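Local coordinates for protein phosphoinositol-specific phospholipase C (PDB 5FYP) that probably cleaves phosphoinositides in a calcium-dependent manner, as a bacterial phospholipase C with a TIM-barrel-type catalytic fold, at residues L185-Y199 / S205-G217. Numbering follows the deposited sequence.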
ATOM      1  N   LEU A 185       3.679   3.216  -5.594  1.00  8.03           N
ATOM      2  CA  LEU A 185       2.343   2.618  -5.573  1.00  7.65           C
ATOM      3  C   LEU A 185       1.691   2.944  -4.247  1.00  7.27           C
ATOM      4  O   LEU A 185       2.276   2.684  -3.208  1.00  9.20           O
ATOM      5  CB  LEU A 185       2.395   1.084  -5.735  1.00  8.21           C
ATOM      6  CG  LEU A 185       2.742   0.541  -7.113  1.00  8.93           C
ATOM      7  CD1 LEU A 185       4.181   0.790  -7.505  1.00 11.47           C
ATOM      8  CD2 LEU A 185       2.439  -0.940  -7.183  1.00 10.34           C
ATOM      9  N   LEU A 186       0.499   3.502  -4.295  1.00  7.34           N
ATOM     10  CA  LEU A 186      -0.250   3.863  -3.108  1.00  6.72           C
ATOM     11  C   LEU A 186      -1.383   2.861  -2.892  1.00  6.75           C
ATOM     12  O   LEU A 186      -2.062   2.494  -3.855  1.00  7.13           O
ATOM     13  CB  LEU A 186      -0.826   5.249  -3.259  1.00  7.75           C
ATOM     14  CG  LEU A 186       0.203   6.333  -3.562  1.00  8.42           C
ATOM     15  CD1 LEU A 186      -0.487   7.662  -3.768  1.00 10.20           C
ATOM     16  CD2 LEU A 186       1.265   6.431  -2.476  1.00  8.77           C
ATOM     17  N   VAL A 187      -1.599   2.474  -1.628  1.00  6.53           N
ATOM     18  CA  VAL A 187      -2.586   1.443  -1.311  1.00  6.34           C
ATOM     19  C   VAL A 187      -3.471   1.973  -0.195  1.00  6.82           C
ATOM     20  O   VAL A 187      -2.963   2.477   0.799  1.00  9.20           O
ATOM     21  CB  VAL A 187      -1.874   0.172  -0.850  1.00  7.08           C
ATOM     22  CG1 VAL A 187      -2.902  -0.943  -0.597  1.00  7.77           C
ATOM     23  CG2 VAL A 187      -0.816  -0.275  -1.864  1.00  6.69           C
ATOM     24  N   LEU A 188      -4.776   1.842  -0.331  1.00  6.70           N
ATOM     25  CA  LEU A 188      -5.727   2.273   0.700  1.00  6.87           C
ATOM     26  C   LEU A 188      -6.174   1.070   1.530  1.00  6.79           C
ATOM     27  O   LEU A 188      -6.610   0.048   0.989  1.00  7.15           O
ATOM     28  CB  LEU A 188      -6.940   2.921   0.048  1.00  7.53           C
ATOM     29  CG  LEU A 188      -7.956   3.537   0.999  1.00  8.38           C
ATOM     30  CD1 LEU A 188      -7.350   4.708   1.780  1.00  9.68           C
ATOM     31  CD2 LEU A 188      -9.187   3.970   0.241  1.00  9.15           C
ATOM     32  N   ASN A 189      -6.059   1.214   2.854  1.00  6.62           N
ATOM     33  CA  ASN A 189      -6.649   0.279   3.805  1.00  6.89           C
ATOM     34  C   ASN A 189      -7.624   1.056   4.696  1.00  7.16           C
ATOM     35  O   ASN A 189      -7.496   2.279   4.862  1.00  7.35           O
ATOM     36  CB  ASN A 189      -5.600  -0.423   4.687  1.00  7.38           C
ATOM     37  CG  ASN A 189      -4.676  -1.378   3.964  1.00  7.62           C
ATOM     38  OD1 ASN A 189      -4.842  -1.772   2.784  1.00 10.60           O
ATOM     39  ND2 ASN A 189      -3.718  -1.813   4.678  1.00  7.23           N
ATOM     40  N   HIS A 190      -8.521   0.318   5.336  1.00  8.13           N
ATOM     41  CA  HIS A 190      -9.434   0.839   6.356  1.00  8.32           C
ATOM     42  C   HIS A 190     -10.000  -0.376   7.077  1.00  8.35           C
ATOM     43  O   HIS A 190     -10.033  -1.458   6.510  1.00  9.96           O
ATOM     44  CB  HIS A 190     -10.559   1.686   5.695  1.00  8.69           C
ATOM     45  CG  HIS A 190     -11.400   2.484   6.650  1.00  8.45           C
ATOM     46  ND1 HIS A 190     -12.389   1.931   7.419  1.00  9.24           N
ATOM     47  CD2 HIS A 190     -11.364   3.800   6.963  1.00  9.49           C
ATOM     48  CE1 HIS A 190     -12.915   2.861   8.174  1.00  9.83           C
ATOM     49  NE2 HIS A 190     -12.304   4.010   7.928  1.00  9.19           N
ATOM     50  N   SER A 191     -10.453  -0.212   8.304  0.50  8.72           N
ATOM     51  CA  SER A 191     -11.106  -1.344   8.977  0.50  9.34           C
ATOM     52  C   SER A 191     -12.394  -1.782   8.282  0.50  8.85           C
ATOM     53  O   SER A 191     -12.791  -2.943   8.389  0.50 10.32           O
ATOM     54  CB  SER A 191     -11.381  -1.008  10.435  0.50  9.77           C
ATOM     55  OG  SER A 191     -12.388  -0.043  10.566  0.50 12.77           O
ATOM     56  N   GLU A 192     -13.036  -0.857   7.582  1.00  8.56           N
ATOM     57  CA  GLU A 192     -14.335  -1.094   6.916  1.00  8.43           C
ATOM     58  C   GLU A 192     -14.167  -1.020   5.411  1.00  7.78           C
ATOM     59  O   GLU A 192     -13.837   0.041   4.865  1.00  8.17           O
ATOM     60  CB  GLU A 192     -15.347  -0.043   7.341  1.00  9.77           C
ATOM     61  CG  GLU A 192     -15.615   0.000   8.817  1.00 12.05           C
ATOM     62  CD  GLU A 192     -16.375   1.245   9.225  1.00 15.58           C
ATOM     63  OE1 GLU A 192     -17.195   1.737   8.459  1.00 20.66           O
ATOM     64  OE2 GLU A 192     -16.195   1.698  10.349  1.00 23.80           O
ATOM     65  N   ASN A 193     -14.448  -2.138   4.747  1.00  7.65           N
ATOM     66  CA  ASN A 193     -14.363  -2.130   3.289  1.00  7.63           C
ATOM     67  C   ASN A 193     -15.303  -1.111   2.654  1.00  7.40           C
ATOM     68  O   ASN A 193     -15.050  -0.688   1.515  1.00  7.60           O
ATOM     69  CB  ASN A 193     -14.644  -3.520   2.737  1.00  7.66           C
ATOM     70  CG  ASN A 193     -13.549  -4.524   3.045  1.00  7.38           C
ATOM     71  OD1 ASN A 193     -12.426  -4.146   3.363  1.00  7.77           O
ATOM     72  ND2 ASN A 193     -13.868  -5.797   2.919  1.00  7.29           N
ATOM     73  N   GLN A 194     -16.377  -0.723   3.338  1.00  8.36           N
ATOM     74  CA  GLN A 194     -17.251   0.320   2.837  1.00  9.00           C
ATOM     75  C   GLN A 194     -16.480   1.589   2.442  1.00  8.14           C
ATOM     76  O   GLN A 194     -16.851   2.227   1.461  1.00  9.04           O
ATOM     77  CB  GLN A 194     -18.298   0.667   3.910  1.00 10.57           C
ATOM     78  CG  GLN A 194     -19.376  -0.359   4.144  1.00 13.24           C
ATOM     79  CD  GLN A 194     -19.018  -1.549   5.024  1.00 13.93           C
ATOM     80  OE1 GLN A 194     -17.827  -1.787   5.436  1.00 13.46           O
ATOM     81  NE2 GLN A 194     -20.047  -2.361   5.298  1.00 15.32           N
ATOM     82  N   LYS A 195     -15.452   1.961   3.207  1.00  8.47           N
ATOM     83  CA  LYS A 195     -14.718   3.176   2.878  1.00  8.49           C
ATOM     84  C   LYS A 195     -13.926   3.033   1.588  1.00  7.85           C
ATOM     85  O   LYS A 195     -13.739   4.008   0.862  1.00  8.67           O
ATOM     86  CB  LYS A 195     -13.811   3.628   4.030  1.00  8.58           C
ATOM     87  CG  LYS A 195     -14.482   4.505   5.078  1.00 10.15           C
ATOM     88  CD  LYS A 195     -15.677   3.912   5.765  1.00 11.04           C
ATOM     89  CE  LYS A 195     -16.179   4.821   6.883  1.00 12.58           C
ATOM     90  NZ  LYS A 195     -17.409   4.335   7.530  1.00 15.25           N
ATOM     91  N   LEU A 196     -13.450   1.824   1.304  1.00  7.10           N
ATOM     92  CA  LEU A 196     -12.778   1.540   0.049  1.00  7.32           C
ATOM     93  C   LEU A 196     -13.780   1.565  -1.108  1.00  7.40           C
ATOM     94  O   LEU A 196     -13.470   2.049  -2.192  1.00  7.70           O
ATOM     95  CB  LEU A 196     -12.050   0.190   0.104  1.00  7.41           C
ATOM     96  CG  LEU A 196     -10.687   0.188   0.804  1.00  8.50           C
ATOM     97  CD1 LEU A 196     -10.590   0.879   2.116  1.00  9.78           C
ATOM     98  CD2 LEU A 196     -10.183  -1.224   0.891  1.00  8.32           C
ATOM     99  N   SER A 197     -14.976   1.018  -0.874  1.00  7.41           N
ATOM    100  CA  SER A 197     -16.011   1.027  -1.899  1.00  8.22           C
ATOM    101  C   SER A 197     -16.425   2.460  -2.255  1.00  8.75           C
ATOM    102  O   SER A 197     -16.613   2.781  -3.424  1.00  9.63           O
ATOM    103  CB  SER A 197     -17.193   0.206  -1.425  1.00  8.17           C
ATOM    104  OG  SER A 197     -18.096  -0.027  -2.503  1.00  9.56           O
ATOM    105  N   GLN A 198     -16.495   3.298  -1.236  1.00  8.43           N
ATOM    106  CA  GLN A 198     -16.836   4.706  -1.447  1.00  9.43           C
ATOM    107  C   GLN A 198     -15.750   5.399  -2.292  1.00  8.90           C
ATOM    108  O   GLN A 198     -16.056   6.186  -3.184  1.00  9.84           O
ATOM    109  CB  GLN A 198     -16.990   5.402  -0.109  1.00 10.07           C
ATOM    110  CG  GLN A 198     -18.249   4.973   0.639  1.00 11.26           C
ATOM    111  CD  GLN A 198     -18.171   5.202   2.139  1.00 12.45           C
ATOM    112  OE1 GLN A 198     -17.314   5.910   2.643  1.00 16.75           O
ATOM    113  NE2 GLN A 198     -19.088   4.627   2.854  1.00 16.99           N
ATOM    114  N   TYR A 199     -14.484   5.123  -1.968  1.00  8.59           N
ATOM    115  CA  TYR A 199     -13.377   5.691  -2.734  1.00  7.90           C
ATOM    116  C   TYR A 199     -13.449   5.259  -4.204  1.00  8.46           C
ATOM    117  O   TYR A 199     -13.374   6.088  -5.114  1.00  9.27           O
ATOM    118  CB  TYR A 199     -12.057   5.296  -2.075  1.00  8.57           C
ATOM    119  CG  TYR A 199     -10.863   5.689  -2.911  1.00  8.39           C
ATOM    120  CD1 TYR A 199     -10.320   6.977  -2.833  1.00  8.47           C
ATOM    121  CD2 TYR A 199     -10.303   4.805  -3.806  1.00  8.65           C
ATOM    122  CE1 TYR A 199      -9.275   7.366  -3.645  1.00  8.67           C
ATOM    123  CE2 TYR A 199      -9.237   5.166  -4.623  1.00  8.37           C
ATOM    124  CZ  TYR A 199      -8.738   6.468  -4.547  1.00  8.56           C
ATOM    125  OH  TYR A 199      -7.719   6.807  -5.380  1.00  9.10           O
ATOM    126  N   SER A 205     -11.948   4.848 -12.708  1.00 12.02           N
ATOM    127  CA  SER A 205     -10.668   4.601 -13.403  1.00 13.06           C
ATOM    128  C   SER A 205      -9.644   5.707 -13.200  1.00 12.05           C
ATOM    129  O   SER A 205      -8.484   5.531 -13.559  1.00 12.83           O
ATOM    130  CB  SER A 205     -10.898   4.426 -14.903  1.00 15.07           C
ATOM    131  OG  SER A 205     -11.458   5.604 -15.454  1.00 20.79           O
ATOM    132  N   LYS A 206     -10.064   6.842 -12.661  1.00 11.80           N
ATOM    133  CA  LYS A 206      -9.142   7.937 -12.366  1.00 12.74           C
ATOM    134  C   LYS A 206      -8.376   7.752 -11.070  1.00 11.50           C
ATOM    135  O   LYS A 206      -7.487   8.544 -10.788  1.00 13.00           O
ATOM    136  CB  LYS A 206      -9.902   9.258 -12.329  1.00 14.46           C
ATOM    137  CG  LYS A 206     -10.592   9.573 -13.654  1.00 17.97           C
ATOM    138  N   ALA A 207      -8.743   6.771 -10.264  1.00 10.48           N
ATOM    139  CA  ALA A 207      -8.149   6.590  -8.949  1.00  9.41           C
ATOM    140  C   ALA A 207      -6.636   6.628  -8.989  1.00  8.49           C
ATOM    141  O   ALA A 207      -6.011   5.920  -9.783  1.00 10.63           O
ATOM    142  CB  ALA A 207      -8.583   5.256  -8.366  1.00  9.25           C
ATOM    143  N   LYS A 208      -6.045   7.360  -8.058  1.00  8.66           N
ATOM    144  CA  LYS A 208      -4.592   7.348  -7.863  1.00  9.16           C
ATOM    145  C   LYS A 208      -4.093   6.255  -6.955  1.00  8.46           C
ATOM    146  O   LYS A 208      -2.902   5.990  -6.928  1.00 10.17           O
ATOM    147  CB  LYS A 208      -4.104   8.708  -7.351  1.00  9.84           C
ATOM    148  CG  LYS A 208      -4.402   9.876  -8.300  1.00 11.27           C
ATOM    149  CD  LYS A 208      -3.743   9.715  -9.662  1.00 12.05           C
ATOM    150  CE  LYS A 208      -3.900  10.951 -10.540  1.00 13.80           C
ATOM    151  NZ  LYS A 208      -3.453  10.700 -11.906  1.00 18.35           N
ATOM    152  N   VAL A 209      -5.015   5.604  -6.248  1.00  8.01           N
ATOM    153  CA  VAL A 209      -4.674   4.674  -5.173  1.00  7.50           C
ATOM    154  C   VAL A 209      -5.358   3.344  -5.431  1.00  7.53           C
ATOM    155  O   VAL A 209      -6.520   3.288  -5.836  1.00  8.18           O
ATOM    156  CB  VAL A 209      -5.105   5.293  -3.812  1.00  8.80           C
ATOM    157  CG1 VAL A 209      -4.708   4.421  -2.635  1.00  8.66           C
ATOM    158  CG2 VAL A 209      -4.558   6.694  -3.644  1.00  9.47           C
ATOM    159  N   PHE A 210      -4.614   2.269  -5.168  1.00  6.69           N
ATOM    160  CA  PHE A 210      -5.148   0.893  -5.191  1.00  6.42           C
ATOM    161  C   PHE A 210      -5.956   0.623  -3.921  1.00  6.48           C
ATOM    162  O   PHE A 210      -5.438   0.779  -2.820  1.00  9.75           O
ATOM    163  CB  PHE A 210      -3.999  -0.125  -5.210  1.00  6.72           C
ATOM    164  CG  PHE A 210      -3.256  -0.192  -6.508  1.00  6.68           C
ATOM    165  CD1 PHE A 210      -2.199   0.669  -6.792  1.00  7.32           C
ATOM    166  CD2 PHE A 210      -3.594  -1.135  -7.463  1.00  6.98           C
ATOM    167  CE1 PHE A 210      -1.513   0.572  -7.976  1.00  8.54           C
ATOM    168  CE2 PHE A 210      -2.934  -1.205  -8.667  1.00  8.88           C
ATOM    169  CZ  PHE A 210      -1.891  -0.343  -8.926  1.00  7.59           C
ATOM    170  N   ILE A 211      -7.172   0.088  -4.036  1.00  6.24           N
ATOM    171  CA  ILE A 211      -7.892  -0.350  -2.857  1.00  6.49           C
ATOM    172  C   ILE A 211      -7.512  -1.788  -2.491  1.00  6.22           C
ATOM    173  O   ILE A 211      -7.316  -2.627  -3.364  1.00  7.62           O
ATOM    174  CB  ILE A 211      -9.411  -0.197  -3.001  1.00  6.93           C
ATOM    175  CG1 ILE A 211     -10.012  -0.996  -4.159  1.00  8.07           C
ATOM    176  CG2 ILE A 211      -9.785   1.280  -3.109  1.00  7.50           C
ATOM    177  CD1 ILE A 211     -11.520  -1.123  -4.082  1.00  8.54           C
ATOM    178  N   SER A 212      -7.360  -2.049  -1.188  1.00  5.92           N
ATOM    179  CA  SER A 212      -6.976  -3.374  -0.743  1.00  5.77           C
ATOM    180  C   SER A 212      -7.871  -3.804   0.414  1.00  5.87           C
ATOM    181  O   SER A 212      -7.604  -3.455   1.561  1.00  6.81           O
ATOM    182  CB  SER A 212      -5.516  -3.397  -0.334  1.00  6.52           C
ATOM    183  OG  SER A 212      -5.151  -4.705   0.042  1.00  7.12           O
ATOM    184  N   PRO A 213      -8.973  -4.488   0.101  1.00  5.95           N
ATOM    185  CA  PRO A 213      -9.961  -4.774   1.153  1.00  6.35           C
ATOM    186  C   PRO A 213      -9.502  -5.817   2.148  1.00  5.73           C
ATOM    187  O   PRO A 213      -8.723  -6.720   1.836  1.00  6.20           O
ATOM    188  CB  PRO A 213     -11.172  -5.268   0.361  1.00  7.00           C
ATOM    189  CG  PRO A 213     -10.597  -5.820  -0.894  1.00  7.91           C
ATOM    190  CD  PRO A 213      -9.442  -4.909  -1.222  1.00  6.26           C
ATOM    191  N   VAL A 214     -10.080  -5.713   3.343  1.00  6.37           N
ATOM    192  CA  VAL A 214      -9.993  -6.738   4.362  1.00  7.02           C
ATOM    193  C   VAL A 214     -10.569  -8.020   3.758  1.00  6.98           C
ATOM    194  O   VAL A 214     -11.667  -8.040   3.210  1.00  8.17           O
ATOM    195  CB  VAL A 214     -10.796  -6.339   5.620  1.00  8.23           C
ATOM    196  CG1 VAL A 214     -10.795  -7.469   6.637  1.00 10.00           C
ATOM    197  CG2 VAL A 214     -10.241  -5.055   6.236  1.00  9.05           C
ATOM    198  N   THR A 215      -9.791  -9.110   3.879  1.00  6.82           N
ATOM    199  CA  THR A 215     -10.048 -10.372   3.157  1.00  6.80           C
ATOM    200  C   THR A 215     -10.150 -11.542   4.109  1.00  7.80           C
ATOM    201  O   THR A 215      -9.184 -11.807   4.821  1.00  9.35           O
ATOM    202  CB  THR A 215      -8.921 -10.546   2.149  1.00  7.38           C
ATOM    203  OG1 THR A 215      -8.930  -9.455   1.210  1.00  7.37           O
ATOM    204  CG2 THR A 215      -9.003 -11.851   1.361  1.00  8.12           C
ATOM    205  N   ASN A 216     -11.300 -12.211   4.069  1.00  7.83           N
ATOM    206  CA  ASN A 216     -11.509 -13.418   4.866  1.00  9.13           C
ATOM    207  C   ASN A 216     -12.341 -14.479   4.161  1.00  8.59           C
ATOM    208  O   ASN A 216     -12.776 -15.435   4.783  1.00 11.23           O
ATOM    209  CB  ASN A 216     -12.013 -13.134   6.279  1.00 11.11           C
ATOM    210  CG  ASN A 216     -13.380 -12.548   6.317  1.00 13.84           C
ATOM    211  OD1 ASN A 216     -14.134 -12.612   5.378  1.00 14.70           O
ATOM    212  ND2 ASN A 216     -13.677 -11.907   7.430  1.00 23.38           N
ATOM    213  N   GLY A 217     -12.514 -14.343   2.848  1.00  8.87           N
ATOM    214  CA  GLY A 217     -13.231 -15.330   2.051  1.00  8.51           C
ATOM    215  C   GLY A 217     -12.937 -15.116   0.603  1.00  7.72           C
ATOM    216  O   GLY A 217     -12.399 -14.059   0.201  1.00  7.65           O
TER
HETATM  217  O   HOH W   1      -0.656   4.404  -6.733  1.00 13.33           O
HETATM  218  O   HOH W   2      -8.319  -2.544   4.060  1.00  8.14           O
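Ala-207 and Tyr-199 meet where the chain, having left the helix, turns back toward the sheet: the methyl CB of Ala-207 lies 3.8 Å from CE2 of the tyrosine ring. The phenol is swung out with CG anti to the backbone N (chi1 172°), which carries its OH to the backbone N of Val-209, a weak hydrogen bond of 3.1 Å. Asp-137, on helix 133-144, is the stronger partner of that hydroxyl. One water joins Lys-208 O to Leu-186 N. Val-209 then crosses the tyrosine at about a right angle, while its CG1 sits 3.8 Å from Leu-188 CB. Phe-210 begins the parallel pairing, its N bonding to Leu-186 O and its O receiving Leu-188 N at 2.8 Å; the same Leu-186 O also lies at the edge of the phenyl ring, in its plane. Ile-211 points from the sheet to the helix, where CG2 reaches Tyr-199 CD2 at 3.6 Å and CB packs on Leu-196 CG. Ser-212 N closes the pairing on Leu-188 O, and Ser-212 CB rests 3.6 Å from Val-187 CG1. Beyond it, the amide of Asn-193 crosses Pro-213 and grips Val-214 from both ends: OD1 accepts Val-214 N at 2.8 Å on an in-plane lone pair, and ND2 gives a nearly straight bond (174°) to Val-214 O. ND2 also bonds Ser-226 O, so three bonds fix the rotation of the amide. A leucine in place of Asn-193 would probably leave the backbone N and O of Val-214 without these mates and free the loop to shift. The unit illustrates how a parallel beta-alpha-beta crossover, the repeating element of TIM-barrel folds, is held: backbone bonds join the strands, apolar side chains seat the helix, and a side-chain amide fastens the following loop.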